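Local structure of endoglucanase (Uncultured bacterium, 3X17) at residues Ala370-Pro373 with Val377-Ala380; Thr366-Tyr371 with Val403-Glu408; Thr187-Ala192 with Arg340-Val345; Leu194-Glu199 with Gly383-Val388; Ser412-Tyr417 with Met444-Ala449. The protein hydrolyses beta-1,4-glycosidic bonds within cellulose and probably related glucans, as an endoglucanase of glycoside hydrolase family 9. One frame throughout, in Å; residues are numbered along the deposited sequence.

Contact 1: residues Ala370-Pro373 with Val377-Ala380; sequences AYAP and VNPA. With CA (calcium ion), chain E.
Immediately before Asn378, whose amide reaches across to Ala370 and Ala372, Val377 turns its backbone carbonyl onto a calcium ion, with O 2.4 Å from the metal. Water 3 is another ligand, and Asp333, Asp335, Asp338 and Asp339 contribute to the rest of the site, so the metal probably holds the backbone just ahead of Asn378. Asn378 carries the contact itself. Its CG stands anti to the backbone N (chi1 -178°), which sends the amide over to the residues 370-373. There ND2 donates to Ala370 O at 3.1 Å in a nearly straight bond (164° at the hydrogen). The acceptor lies close to the amide plane of Asn378, but the donor stands well above the carbonyl plane of Ala370. Ala372 CB packs beside the same ND2 at 4.0 Å. The other branch of the amide folds back on its own chain: OD1 accepts from Ala380 N at 2.9 Å, the hallmark of an Asx turn, here leading into helix 381-390 of the (alpha/alpha)6 barrel. Water 1 accepts from Ala372 N at 2.9 Å and lies 2.7 Å from Ala370 O, while water 2 sits between the carbonyls of Ala372 and Asn378, 2.8 Å from Asn378 O. Pro379 CB points away from residues 370-373, and its ring packs on Asp339 and Trp342 of helix 337-351. Ala380, whose NH completes the turn, rests its methyl on Phe341 of that helix.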
# COMPACT_ATOMS: atom_id res chain seq x y z
N ALA A 370 -18.60 -3.62 7.55
CA ALA A 370 -18.07 -4.83 6.93
C ALA A 370 -16.55 -4.93 7.16
O ALA A 370 -15.86 -3.91 7.25
CB ALA A 370 -18.39 -4.87 5.41
N TYR A 371 -16.08 -6.17 7.34
CA TYR A 371 -14.66 -6.45 7.51
C TYR A 371 -14.03 -6.67 6.14
O TYR A 371 -14.39 -7.59 5.40
CB TYR A 371 -14.42 -7.69 8.40
CG TYR A 371 -12.96 -7.84 8.82
CD1 TYR A 371 -12.43 -7.06 9.82
CD2 TYR A 371 -12.11 -8.70 8.14
CE1 TYR A 371 -11.10 -7.18 10.20
CE2 TYR A 371 -10.78 -8.79 8.47
CZ TYR A 371 -10.30 -8.07 9.54
OH TYR A 371 -8.97 -8.18 9.89
N ALA A 372 -13.10 -5.81 5.77
CA ALA A 372 -12.58 -5.87 4.41
C ALA A 372 -11.15 -5.37 4.42
O ALA A 372 -10.71 -4.78 5.42
CB ALA A 372 -13.45 -5.03 3.48
N PRO A 373 -10.37 -5.71 3.38
CA PRO A 373 -8.96 -5.29 3.37
C PRO A 373 -8.96 -3.75 3.47
O PRO A 373 -9.90 -3.11 3.00
CB PRO A 373 -8.47 -5.72 1.98
CG PRO A 373 -9.42 -6.83 1.55
CD PRO A 373 -10.72 -6.61 2.26
N VAL A 377 -11.84 3.54 0.87
CA VAL A 377 -13.30 3.43 1.04
C VAL A 377 -13.64 2.97 2.46
O VAL A 377 -14.39 3.65 3.19
CB VAL A 377 -13.91 2.48 0.01
CG1 VAL A 377 -15.39 2.26 0.28
CG2 VAL A 377 -13.72 3.03 -1.42
N ASN A 378 -13.06 1.83 2.85
CA ASN A 378 -13.35 1.19 4.13
C ASN A 378 -12.05 0.88 4.88
O ASN A 378 -11.31 -0.00 4.50
CB ASN A 378 -14.13 -0.10 3.90
CG ASN A 378 -14.50 -0.79 5.18
OD1 ASN A 378 -14.02 -0.44 6.26
ND2 ASN A 378 -15.31 -1.82 5.07
N PRO A 379 -11.72 1.69 5.87
CA PRO A 379 -10.50 1.50 6.64
C PRO A 379 -10.76 0.73 7.96
O PRO A 379 -9.88 0.64 8.82
CB PRO A 379 -10.09 2.94 6.96
CG PRO A 379 -11.35 3.62 7.16
CD PRO A 379 -12.31 3.02 6.11
N ALA A 380 -11.99 0.26 8.15
CA ALA A 380 -12.41 -0.16 9.47
C ALA A 380 -11.67 -1.40 10.04
O ALA A 380 -11.73 -1.63 11.23
CB ALA A 380 -13.95 -0.37 9.53
CA CA E . -16.18 5.02 4.06
O HOH W 1 -13.17 -3.47 7.56
O HOH W 2 -10.91 -2.00 6.49
O HOH W 3 -17.45 3.04 3.25

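Contact 2: residues Thr366-Tyr371 with Val403-Glu408; sequences TGLPAY and VQRILE
The loop joining helices 354-366 and 381-390 of the (alpha/alpha)6 barrel lies against the flank of helix 396-418, with Tyr371 spread over the backbone of Arg405 and Ile406. The ring reaches the helix because its CG is anti to the backbone N (chi1 -168°). One face receives two different groups. Toward the rim of that face sits the carbonyl of Arg405, its O 3.6 Å from Tyr371 CD2. Over the same face, toward its hydroxyl end, Ile406 CA makes a CH-pi contact, 4.1 Å from the ring centroid and 27° off its normal. The side chain of Ile406 then slants past the far end of the ring, bringing CG1 within 3.7 Å of Tyr371 CE1. Water 4 ties the phenol to the helix: Tyr371 OH donates to it at 2.8 Å, and the water in turn donates to Ile406 O at 2.9 Å. This bridge gives the hydroxyl a partner and probably helps hold the end of the ring against the helix. A serine in place of Tyr371 would probably open a gap over the Arg405-Ile406 peptide and leave water 4 without its phenolic donor. At the base of the ring, Tyr371 CB lies 4.2 Å from Arg405 CB. The long arm of Arg405 runs on toward Leu368, whose CD1 approaches NH1 loosely, at 4.4 Å. Beyond these two segments, Tyr371 meets Tyr384 of helix 381-390 edge to face and touches Leu445 and Phe448 of helix 435-452, which places the ring where three barrel helices converge on the loop.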
# COMPACT_ATOMS: atom_id res chain seq x y z
N THR A 366 -26.65 -2.27 15.68
CA THR A 366 -27.33 -2.23 14.38
C THR A 366 -26.53 -2.87 13.25
O THR A 366 -27.09 -3.29 12.22
CB THR A 366 -27.75 -0.80 13.99
OG1 THR A 366 -26.70 0.12 14.31
CG2 THR A 366 -29.03 -0.39 14.74
N GLY A 367 -25.22 -3.01 13.46
CA GLY A 367 -24.37 -3.68 12.48
C GLY A 367 -23.01 -3.00 12.42
O GLY A 367 -22.94 -1.78 12.27
N LEU A 368 -21.96 -3.76 12.67
CA LEU A 368 -20.61 -3.22 12.58
C LEU A 368 -20.26 -3.06 11.10
O LEU A 368 -20.85 -3.72 10.26
CB LEU A 368 -19.62 -4.18 13.23
CG LEU A 368 -19.75 -4.38 14.73
CD1 LEU A 368 -18.94 -5.61 15.17
CD2 LEU A 368 -19.32 -3.13 15.48
N PRO A 369 -19.29 -2.20 10.79
CA PRO A 369 -18.82 -2.03 9.41
C PRO A 369 -18.42 -3.39 8.85
O PRO A 369 -17.95 -4.23 9.61
CB PRO A 369 -17.56 -1.17 9.58
CG PRO A 369 -17.76 -0.43 10.85
CD PRO A 369 -18.55 -1.34 11.75
N ALA A 370 -18.60 -3.62 7.55
CA ALA A 370 -18.07 -4.83 6.93
C ALA A 370 -16.55 -4.93 7.16
O ALA A 370 -15.86 -3.91 7.25
CB ALA A 370 -18.39 -4.87 5.41
N TYR A 371 -16.08 -6.17 7.34
CA TYR A 371 -14.66 -6.45 7.51
C TYR A 371 -14.03 -6.67 6.14
O TYR A 371 -14.39 -7.59 5.40
CB TYR A 371 -14.42 -7.69 8.40
CG TYR A 371 -12.96 -7.84 8.82
CD1 TYR A 371 -12.43 -7.06 9.82
CD2 TYR A 371 -12.11 -8.70 8.14
CE1 TYR A 371 -11.10 -7.18 10.20
CE2 TYR A 371 -10.78 -8.79 8.47
CZ TYR A 371 -10.30 -8.07 9.54
OH TYR A 371 -8.97 -8.18 9.89
N VAL A 403 -12.98 -10.32 16.97
CA VAL A 403 -11.97 -11.36 16.79
C VAL A 403 -12.42 -12.31 15.69
O VAL A 403 -11.66 -12.59 14.75
CB VAL A 403 -11.65 -12.13 18.12
CG1 VAL A 403 -10.90 -13.42 17.82
CG2 VAL A 403 -10.79 -11.27 19.06
N GLN A 404 -13.63 -12.84 15.84
CA GLN A 404 -14.21 -13.76 14.86
C GLN A 404 -14.20 -13.20 13.42
O GLN A 404 -13.89 -13.93 12.47
CB GLN A 404 -15.65 -14.10 15.29
CG GLN A 404 -16.52 -14.68 14.17
CD GLN A 404 -17.69 -13.79 13.77
OE1 GLN A 404 -18.38 -14.07 12.78
NE2 GLN A 404 -17.93 -12.71 14.54
N ARG A 405 -14.55 -11.93 13.24
CA ARG A 405 -14.45 -11.30 11.93
C ARG A 405 -13.02 -11.21 11.41
O ARG A 405 -12.76 -11.49 10.24
CB ARG A 405 -15.16 -9.94 11.92
CG ARG A 405 -16.58 -10.04 12.41
CD ARG A 405 -17.54 -9.27 11.55
NE ARG A 405 -18.75 -10.03 11.27
CZ ARG A 405 -19.83 -10.11 12.06
NH1 ARG A 405 -19.87 -9.49 13.24
NH2 ARG A 405 -20.88 -10.82 11.65
N ILE A 406 -12.07 -10.95 12.30
CA ILE A 406 -10.67 -10.90 11.89
C ILE A 406 -10.20 -12.26 11.37
O ILE A 406 -9.54 -12.34 10.31
CB ILE A 406 -9.77 -10.40 13.03
CG1 ILE A 406 -10.05 -8.93 13.32
CG2 ILE A 406 -8.29 -10.60 12.68
CD1 ILE A 406 -9.34 -8.36 14.55
N LEU A 407 -10.58 -13.33 12.06
CA LEU A 407 -10.14 -14.67 11.66
C LEU A 407 -10.85 -15.18 10.42
O LEU A 407 -10.25 -15.83 9.55
CB LEU A 407 -10.27 -15.68 12.82
CG LEU A 407 -9.52 -15.28 14.12
CD1 LEU A 407 -9.95 -16.24 15.24
CD2 LEU A 407 -7.98 -15.34 13.95
N GLU A 408 -12.13 -14.84 10.31
CA GLU A 408 -12.90 -15.13 9.10
C GLU A 408 -12.34 -14.39 7.86
O GLU A 408 -12.18 -14.99 6.80
CB GLU A 408 -14.41 -14.85 9.34
CG GLU A 408 -15.31 -15.07 8.14
CD GLU A 408 -15.22 -16.50 7.54
OE1 GLU A 408 -14.83 -17.44 8.28
OE2 GLU A 408 -15.53 -16.67 6.34
O HOH W 4 -7.76 -10.57 8.96

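Contact 3: residues Thr187-Ala192 with Arg340-Val345; sequences TAVTAA and RFWAAV
Trp342 reaches across from helix 337-351 to Ala192, Val189 and Ala188 of helix 184-200, and its indole alone makes the contact on its side. CB heads toward the partner helix, and with CG anti to the backbone N (chi1 173°) the bicyclic ring carries on in that direction. Along the five-membered ring, CD1 passes close to the backbone of Gly383, and NE1 makes a weak hydrogen bond to Glu346 one turn further along its own helix. The benzo edge does the touching. CZ2 comes to 3.2 Å from Ala192 CB, a carbon-carbon approach short enough that its exact value is doubtful, though the two groups are plainly in contact, and the next atom, CH2, is 3.5 Å from the same methyl. The methyl meets the ring edge-on, near its plane. Such reach is needed because the axes of segments 187-192 and 340-345, on two helices of the (alpha/alpha)6 barrel and inclined at 41°, come no closer than 13.6 Å; a long aromatic on one and an alanine on the other bridge that distance. CH2 also lies 4.2 Å from Ala188 O, which is likewise at the ring's edge, and 4.4 Å from Val189 CA. Going round the ring, CZ3 faces Val189 CG1 at 4.4 Å, a looser apolar contact. CE3, on the way back to the helix, packs on Pro379 of the calcium-binding loop. Helix 272-288 adjoins the same place, with Ala280 against Trp342 and Met284 against Ala192.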
# COMPACT_ATOMS: atom_id res chain seq x y z
N THR A 187 -4.35 10.12 2.09
CA THR A 187 -3.30 10.54 3.01
C THR A 187 -3.56 10.01 4.40
O THR A 187 -2.64 9.55 5.07
CB THR A 187 -3.15 12.10 3.09
OG1 THR A 187 -2.65 12.59 1.85
CG2 THR A 187 -2.11 12.52 4.20
N ALA A 188 -4.82 10.06 4.84
CA ALA A 188 -5.16 9.62 6.19
C ALA A 188 -5.03 8.10 6.35
O ALA A 188 -4.36 7.63 7.28
CB ALA A 188 -6.55 10.14 6.59
N VAL A 189 -5.49 7.32 5.37
CA VAL A 189 -5.38 5.85 5.52
C VAL A 189 -3.94 5.41 5.32
O VAL A 189 -3.54 4.33 5.79
CB VAL A 189 -6.31 5.06 4.55
CG1 VAL A 189 -7.76 5.46 4.73
CG2 VAL A 189 -5.86 5.15 3.08
N THR A 190 -3.20 6.15 4.50
CA THR A 190 -1.80 5.86 4.27
C THR A 190 -1.03 6.10 5.56
O THR A 190 -0.31 5.22 6.03
CB THR A 190 -1.24 6.79 3.16
OG1 THR A 190 -1.80 6.38 1.90
CG2 THR A 190 0.29 6.70 3.08
N ALA A 191 -1.25 7.25 6.19
CA ALA A 191 -0.52 7.56 7.43
C ALA A 191 -0.83 6.53 8.53
O ALA A 191 0.07 6.04 9.24
CB ALA A 191 -0.83 8.95 7.89
N ALA A 192 -2.10 6.15 8.62
CA ALA A 192 -2.55 5.13 9.60
C ALA A 192 -1.82 3.83 9.38
O ALA A 192 -1.46 3.16 10.34
CB ALA A 192 -4.06 4.90 9.50
N ARG A 340 -16.29 6.54 10.68
CA ARG A 340 -16.62 6.94 12.07
C ARG A 340 -16.33 5.84 13.09
O ARG A 340 -15.80 6.11 14.17
CB ARG A 340 -18.08 7.38 12.23
CG ARG A 340 -18.47 8.60 11.41
CD ARG A 340 -19.98 8.89 11.57
NE ARG A 340 -20.43 9.97 10.69
CZ ARG A 340 -20.93 11.13 11.11
NH1 ARG A 340 -21.06 11.39 12.40
NH2 ARG A 340 -21.31 12.03 10.22
N PHE A 341 -16.69 4.60 12.76
CA PHE A 341 -16.32 3.46 13.62
C PHE A 341 -14.82 3.51 13.93
O PHE A 341 -14.40 3.50 15.11
CB PHE A 341 -16.68 2.15 12.90
CG PHE A 341 -16.12 0.90 13.56
CD1 PHE A 341 -16.77 0.32 14.63
CD2 PHE A 341 -14.94 0.33 13.10
CE1 PHE A 341 -16.30 -0.85 15.21
CE2 PHE A 341 -14.46 -0.85 13.66
CZ PHE A 341 -15.12 -1.41 14.76
N TRP A 342 -14.01 3.62 12.88
CA TRP A 342 -12.55 3.58 13.04
C TRP A 342 -12.06 4.73 13.92
O TRP A 342 -11.26 4.54 14.83
CB TRP A 342 -11.87 3.61 11.68
CG TRP A 342 -10.38 3.75 11.73
CD1 TRP A 342 -9.53 3.11 12.59
CD2 TRP A 342 -9.56 4.41 10.77
NE1 TRP A 342 -8.22 3.41 12.27
CE2 TRP A 342 -8.22 4.20 11.15
CE3 TRP A 342 -9.84 5.23 9.66
CZ2 TRP A 342 -7.14 4.84 10.50
CZ3 TRP A 342 -8.78 5.88 9.03
CH2 TRP A 342 -7.44 5.65 9.43
N ALA A 343 -12.59 5.92 13.68
CA ALA A 343 -12.25 7.07 14.51
C ALA A 343 -12.66 6.86 15.96
O ALA A 343 -11.87 7.11 16.88
CB ALA A 343 -12.87 8.37 13.92
N ALA A 344 -13.89 6.39 16.18
CA ALA A 344 -14.33 6.02 17.54
C ALA A 344 -13.39 5.06 18.27
O ALA A 344 -13.00 5.31 19.41
CB ALA A 344 -15.78 5.49 17.54
N VAL A 345 -13.01 3.97 17.61
CA VAL A 345 -12.06 3.01 18.20
C VAL A 345 -10.77 3.70 18.62
O VAL A 345 -10.36 3.61 19.77
CB VAL A 345 -11.75 1.84 17.22
CG1 VAL A 345 -10.57 1.00 17.74
CG2 VAL A 345 -12.99 0.97 17.04

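Contact 4: residues Leu194-Glu199 with Gly383-Val388; sequences LLKAYE and GYFDYV
Lys196 NZ is gripped by two carboxylates, Asp386 OD1 at 2.8 Å across the contact and Glu199 OE1 at 2.7 Å on its own helix, both as salt bridges. The resulting network joins helices 184-200 and 381-390 of the (alpha/alpha)6 barrel in a largely buried setting. The ammonium meets Asp386 on the syn side of OD1, 24° out of the carboxylate plane, whereas it comes to Glu199 OE1 from well above the carboxylate plane. Glu199 OE1 and Asp386 OD1 are themselves only 4.4 Å apart, a like-charge pair that the intervening lysine probably makes tolerable. Arg287 supplies further positive charge, with a salt bridge to Glu199 and a long, weak ion pair to Asp386, so both acids are likely to stay ionised. A methionine in place of Lys196 would probably leave these two carboxylates facing each other without the charge between them and break the direct polar tie linking the helices. The lysine chain sets off with CG anti to its N, then bends at chi2 (56°), which brings NZ between the acids; Asp386 approaches from the opposite direction. The side chains have to span a wide gap, since the axes of segments 194-199 and 383-388 approach no closer than 12.9 Å, at an angle of 34°. Outward from the charges, Phe385 flanks the arm of the lysine, and its ring also stacks on Phe448 of helix 435-452. Lys196 CE lies at the edge of the Phe385 ring, near its plane, 3.6 Å from CD2 and 3.7 Å from CE2.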
# COMPACT_ATOMS: atom_id res chain seq x y z
N LEU A 194 1.14 3.25 7.73
CA LEU A 194 2.55 3.35 8.13
C LEU A 194 2.68 3.30 9.66
O LEU A 194 3.60 2.67 10.20
CB LEU A 194 3.21 4.61 7.56
CG LEU A 194 3.12 4.81 6.04
CD1 LEU A 194 3.78 6.16 5.65
CD2 LEU A 194 3.77 3.66 5.22
N LEU A 195 1.74 3.92 10.35
CA LEU A 195 1.81 3.98 11.80
C LEU A 195 1.71 2.56 12.36
O LEU A 195 2.43 2.20 13.30
CB LEU A 195 0.67 4.83 12.38
CG LEU A 195 0.92 6.34 12.48
CD1 LEU A 195 -0.38 7.02 12.87
CD2 LEU A 195 2.02 6.68 13.50
N LYS A 196 0.83 1.77 11.77
CA LYS A 196 0.57 0.40 12.24
C LYS A 196 1.76 -0.49 11.95
O LYS A 196 2.07 -1.39 12.72
CB LYS A 196 -0.67 -0.14 11.53
CG LYS A 196 -1.35 -1.27 12.25
CD LYS A 196 -1.74 -0.88 13.68
CE LYS A 196 -1.83 -2.14 14.53
NZ LYS A 196 -1.91 -1.78 15.98
N ALA A 197 2.37 -0.31 10.77
CA ALA A 197 3.62 -0.97 10.46
C ALA A 197 4.64 -0.71 11.57
O ALA A 197 5.37 -1.62 11.98
CB ALA A 197 4.18 -0.48 9.12
N TYR A 198 4.79 0.55 11.95
CA TYR A 198 5.77 0.88 12.95
C TYR A 198 5.40 0.29 14.29
O TYR A 198 6.23 -0.31 14.96
CB TYR A 198 6.00 2.38 13.09
CG TYR A 198 6.87 2.68 14.31
CD1 TYR A 198 8.26 2.55 14.24
CD2 TYR A 198 6.29 2.91 15.56
CE1 TYR A 198 9.06 2.77 15.36
CE2 TYR A 198 7.08 3.07 16.70
CZ TYR A 198 8.45 2.99 16.59
OH TYR A 198 9.21 3.17 17.70
N GLU A 199 4.13 0.41 14.67
CA GLU A 199 3.65 -0.09 15.95
C GLU A 199 3.88 -1.59 16.13
O GLU A 199 4.25 -2.05 17.19
CB GLU A 199 2.15 0.21 16.08
CG GLU A 199 1.59 -0.04 17.48
CD GLU A 199 0.24 0.60 17.66
OE1 GLU A 199 -0.62 0.46 16.75
OE2 GLU A 199 0.01 1.22 18.72
N GLY A 383 -9.68 -0.58 12.85
CA GLY A 383 -10.43 -0.38 14.07
C GLY A 383 -10.68 -1.72 14.73
O GLY A 383 -10.50 -1.87 15.94
N TYR A 384 -11.13 -2.70 13.95
CA TYR A 384 -11.29 -4.06 14.45
C TYR A 384 -10.04 -4.49 15.20
O TYR A 384 -10.11 -4.91 16.35
CB TYR A 384 -11.52 -5.03 13.30
CG TYR A 384 -12.95 -5.17 12.88
CD1 TYR A 384 -13.56 -4.23 12.04
CD2 TYR A 384 -13.68 -6.30 13.24
CE1 TYR A 384 -14.89 -4.40 11.61
CE2 TYR A 384 -14.98 -6.48 12.80
CZ TYR A 384 -15.59 -5.53 12.02
OH TYR A 384 -16.88 -5.76 11.60
N PHE A 385 -8.88 -4.32 14.55
CA PHE A 385 -7.63 -4.84 15.08
C PHE A 385 -7.20 -4.08 16.32
O PHE A 385 -6.69 -4.68 17.26
CB PHE A 385 -6.53 -4.79 14.02
CG PHE A 385 -5.28 -5.57 14.39
CD1 PHE A 385 -5.26 -6.97 14.33
CD2 PHE A 385 -4.14 -4.90 14.83
CE1 PHE A 385 -4.14 -7.69 14.74
CE2 PHE A 385 -2.99 -5.61 15.17
CZ PHE A 385 -2.99 -7.01 15.12
N ASP A 386 -7.37 -2.76 16.31
CA ASP A 386 -6.84 -1.91 17.38
C ASP A 386 -7.71 -2.03 18.62
O ASP A 386 -7.21 -2.08 19.75
CB ASP A 386 -6.75 -0.45 16.94
CG ASP A 386 -5.49 -0.16 16.15
OD1 ASP A 386 -4.66 -1.10 16.02
OD2 ASP A 386 -5.36 0.95 15.59
N TYR A 387 -9.02 -2.12 18.42
CA TYR A 387 -9.92 -2.47 19.50
C TYR A 387 -9.55 -3.80 20.22
O TYR A 387 -9.34 -3.82 21.44
CB TYR A 387 -11.35 -2.57 18.98
CG TYR A 387 -12.38 -2.73 20.10
CD1 TYR A 387 -12.44 -3.91 20.85
CD2 TYR A 387 -13.34 -1.75 20.34
CE1 TYR A 387 -13.40 -4.09 21.85
CE2 TYR A 387 -14.31 -1.92 21.32
CZ TYR A 387 -14.32 -3.08 22.09
OH TYR A 387 -15.28 -3.22 23.08
N VAL A 388 -9.49 -4.90 19.46
CA VAL A 388 -9.06 -6.20 19.96
C VAL A 388 -7.68 -6.15 20.65
O VAL A 388 -7.54 -6.61 21.78
CB VAL A 388 -9.13 -7.32 18.84
CG1 VAL A 388 -8.47 -8.60 19.33
CG2 VAL A 388 -10.60 -7.61 18.44

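Contact 5: residues Ser412-Tyr417 with Met444-Ala449; sequences SVFQTY and MLLLFA
Val413 and Leu446 are brought together by their first torsions: Val413 CG1 stands anti to the backbone N (chi1 171°), and Leu446 CG lies anti to its carbonyl carbon (chi1 -64°), which carries the branched end of the leucine to the valine. They join helices 396-418 and 435-452, successive helices of the (alpha/alpha)6 barrel whose segments 412-417 and 444-449 cross at -126°, their axes 10.0 Å apart at the closest. The side-chain packing is apolar and buried. Val413 CG1 nestles into the fork of Leu446, 3.8 Å from CG and equally 3.8 Å from CD1, with CD2 a little further off at 4.0 Å. The two side chains pass at a slant, so one valine methyl meets the whole branched end of the leucine. The other methyl, Val413 CG2, extends the contact one residue back along the partner helix, to Leu445 CD1 at 4.3 Å. Leu445 in turn rests on Tyr371 and Pro373 of the loop between helices 354-366 and 381-390. Leu446 also touches Ala461 of helix 456-469, while Phe414 packs on Glu457 and meets the ring of Tyr458 there, so a third helix backs this pair. Leu446 CD2 fills the angle at the root of Phe414. It sits 4.0 Å from Phe414 N and 4.1 Å from CB, and toward the ring it lies at the edge, near the ring plane.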
# COMPACT_ATOMS: atom_id res chain seq x y z
N SER A 412 -11.27 -16.32 4.44
CA SER A 412 -11.63 -16.09 3.03
C SER A 412 -10.43 -15.67 2.16
O SER A 412 -10.29 -16.18 1.05
CB SER A 412 -12.81 -15.12 2.88
OG SER A 412 -12.48 -13.89 3.49
N VAL A 413 -9.56 -14.79 2.65
CA VAL A 413 -8.36 -14.47 1.87
C VAL A 413 -7.56 -15.74 1.55
O VAL A 413 -7.22 -15.99 0.39
CB VAL A 413 -7.46 -13.40 2.52
CG1 VAL A 413 -6.16 -13.28 1.77
CG2 VAL A 413 -8.18 -12.05 2.52
N PHE A 414 -7.27 -16.54 2.58
CA PHE A 414 -6.49 -17.75 2.41
C PHE A 414 -7.09 -18.73 1.41
O PHE A 414 -6.36 -19.31 0.59
CB PHE A 414 -6.29 -18.45 3.74
CG PHE A 414 -5.23 -19.54 3.70
CD1 PHE A 414 -3.89 -19.20 3.60
CD2 PHE A 414 -5.59 -20.89 3.61
CE1 PHE A 414 -2.90 -20.18 3.47
CE2 PHE A 414 -4.62 -21.88 3.49
CZ PHE A 414 -3.27 -21.52 3.41
N GLN A 415 -8.41 -18.85 1.41
CA GLN A 415 -9.10 -19.70 0.44
C GLN A 415 -8.89 -19.24 -1.00
O GLN A 415 -8.74 -20.08 -1.93
CB GLN A 415 -10.58 -19.77 0.76
CG GLN A 415 -11.44 -20.11 -0.45
CD GLN A 415 -12.92 -20.25 -0.11
OE1 GLN A 415 -13.77 -20.35 -1.00
NE2 GLN A 415 -13.24 -20.29 1.18
N THR A 416 -8.93 -17.93 -1.23
CA THR A 416 -8.64 -17.41 -2.57
C THR A 416 -7.18 -17.69 -2.94
O THR A 416 -6.87 -18.13 -4.05
CB THR A 416 -8.96 -15.91 -2.70
OG1 THR A 416 -10.29 -15.66 -2.23
CG2 THR A 416 -8.85 -15.45 -4.17
N TYR A 417 -6.29 -17.47 -1.99
CA TYR A 417 -4.88 -17.70 -2.24
C TYR A 417 -4.67 -19.15 -2.71
O TYR A 417 -3.85 -19.41 -3.60
CB TYR A 417 -4.09 -17.41 -0.97
CG TYR A 417 -2.75 -18.12 -0.85
CD1 TYR A 417 -1.62 -17.62 -1.48
CD2 TYR A 417 -2.61 -19.25 -0.05
CE1 TYR A 417 -0.37 -18.26 -1.36
CE2 TYR A 417 -1.36 -19.86 0.13
CZ TYR A 417 -0.25 -19.36 -0.55
OH TYR A 417 0.99 -19.96 -0.42
N MET A 444 -2.02 -8.13 4.49
CA MET A 444 -2.20 -7.51 5.80
C MET A 444 -3.29 -8.19 6.64
O MET A 444 -3.09 -8.40 7.80
CB MET A 444 -2.48 -6.00 5.66
CG MET A 444 -2.49 -5.23 6.99
SD MET A 444 -3.22 -3.58 6.81
CE MET A 444 -2.04 -2.80 5.72
N LEU A 445 -4.43 -8.56 6.06
CA LEU A 445 -5.44 -9.28 6.85
C LEU A 445 -4.97 -10.66 7.31
O LEU A 445 -5.26 -11.06 8.45
CB LEU A 445 -6.80 -9.39 6.14
CG LEU A 445 -7.43 -8.10 5.59
CD1 LEU A 445 -8.68 -8.45 4.82
CD2 LEU A 445 -7.69 -7.07 6.68
N LEU A 446 -4.21 -11.36 6.47
CA LEU A 446 -3.56 -12.61 6.89
C LEU A 446 -2.63 -12.38 8.08
O LEU A 446 -2.72 -13.08 9.08
CB LEU A 446 -2.76 -13.24 5.75
CG LEU A 446 -3.60 -13.70 4.56
CD1 LEU A 446 -2.73 -13.86 3.31
CD2 LEU A 446 -4.32 -15.00 4.88
N LEU A 447 -1.83 -11.31 8.02
CA LEU A 447 -0.95 -11.01 9.12
C LEU A 447 -1.70 -10.58 10.37
O LEU A 447 -1.20 -10.79 11.47
CB LEU A 447 0.10 -9.98 8.73
CG LEU A 447 1.14 -10.44 7.69
CD1 LEU A 447 2.04 -9.28 7.27
CD2 LEU A 447 1.95 -11.64 8.18
N PHE A 448 -2.84 -9.92 10.24
CA PHE A 448 -3.61 -9.55 11.44
C PHE A 448 -4.04 -10.84 12.19
O PHE A 448 -3.93 -10.92 13.41
CB PHE A 448 -4.86 -8.75 11.10
CG PHE A 448 -4.59 -7.28 10.78
CD1 PHE A 448 -3.38 -6.68 11.09
CD2 PHE A 448 -5.58 -6.51 10.20
CE1 PHE A 448 -3.16 -5.32 10.80
CE2 PHE A 448 -5.38 -5.14 9.94
CZ PHE A 448 -4.16 -4.55 10.24
N ALA A 449 -4.58 -11.79 11.44
CA ALA A 449 -5.06 -13.06 11.98
C ALA A 449 -3.89 -13.86 12.56
O ALA A 449 -3.94 -14.29 13.71
CB ALA A 449 -5.80 -13.87 10.86

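In the fold
All five contacts fall within the glycosyl hydrolase family 9 region. Contacts 1 and 2 share Ala370 and Tyr371, their centres about 9 Å apart, and Pro369 O accepts a probable hydrogen bond from Tyr384 OH at 2.7 Å, tying contact 2 to contact 4. Contacts 3 and 4 both use helix 184-200, with centres about 10 Å apart. Contact 1 holds a calcium ligand and meets contact 3 through Pro379 CG, 3.3 Å from Trp342 CE3; the side chain of Val189 is about 8 Å from that same calcium ion. Contact 5 reaches contact 1 where Leu445 CD1 lies 3.5 Å from Pro373 CA, but stays about 7 Å, nearest atoms, from contact 3.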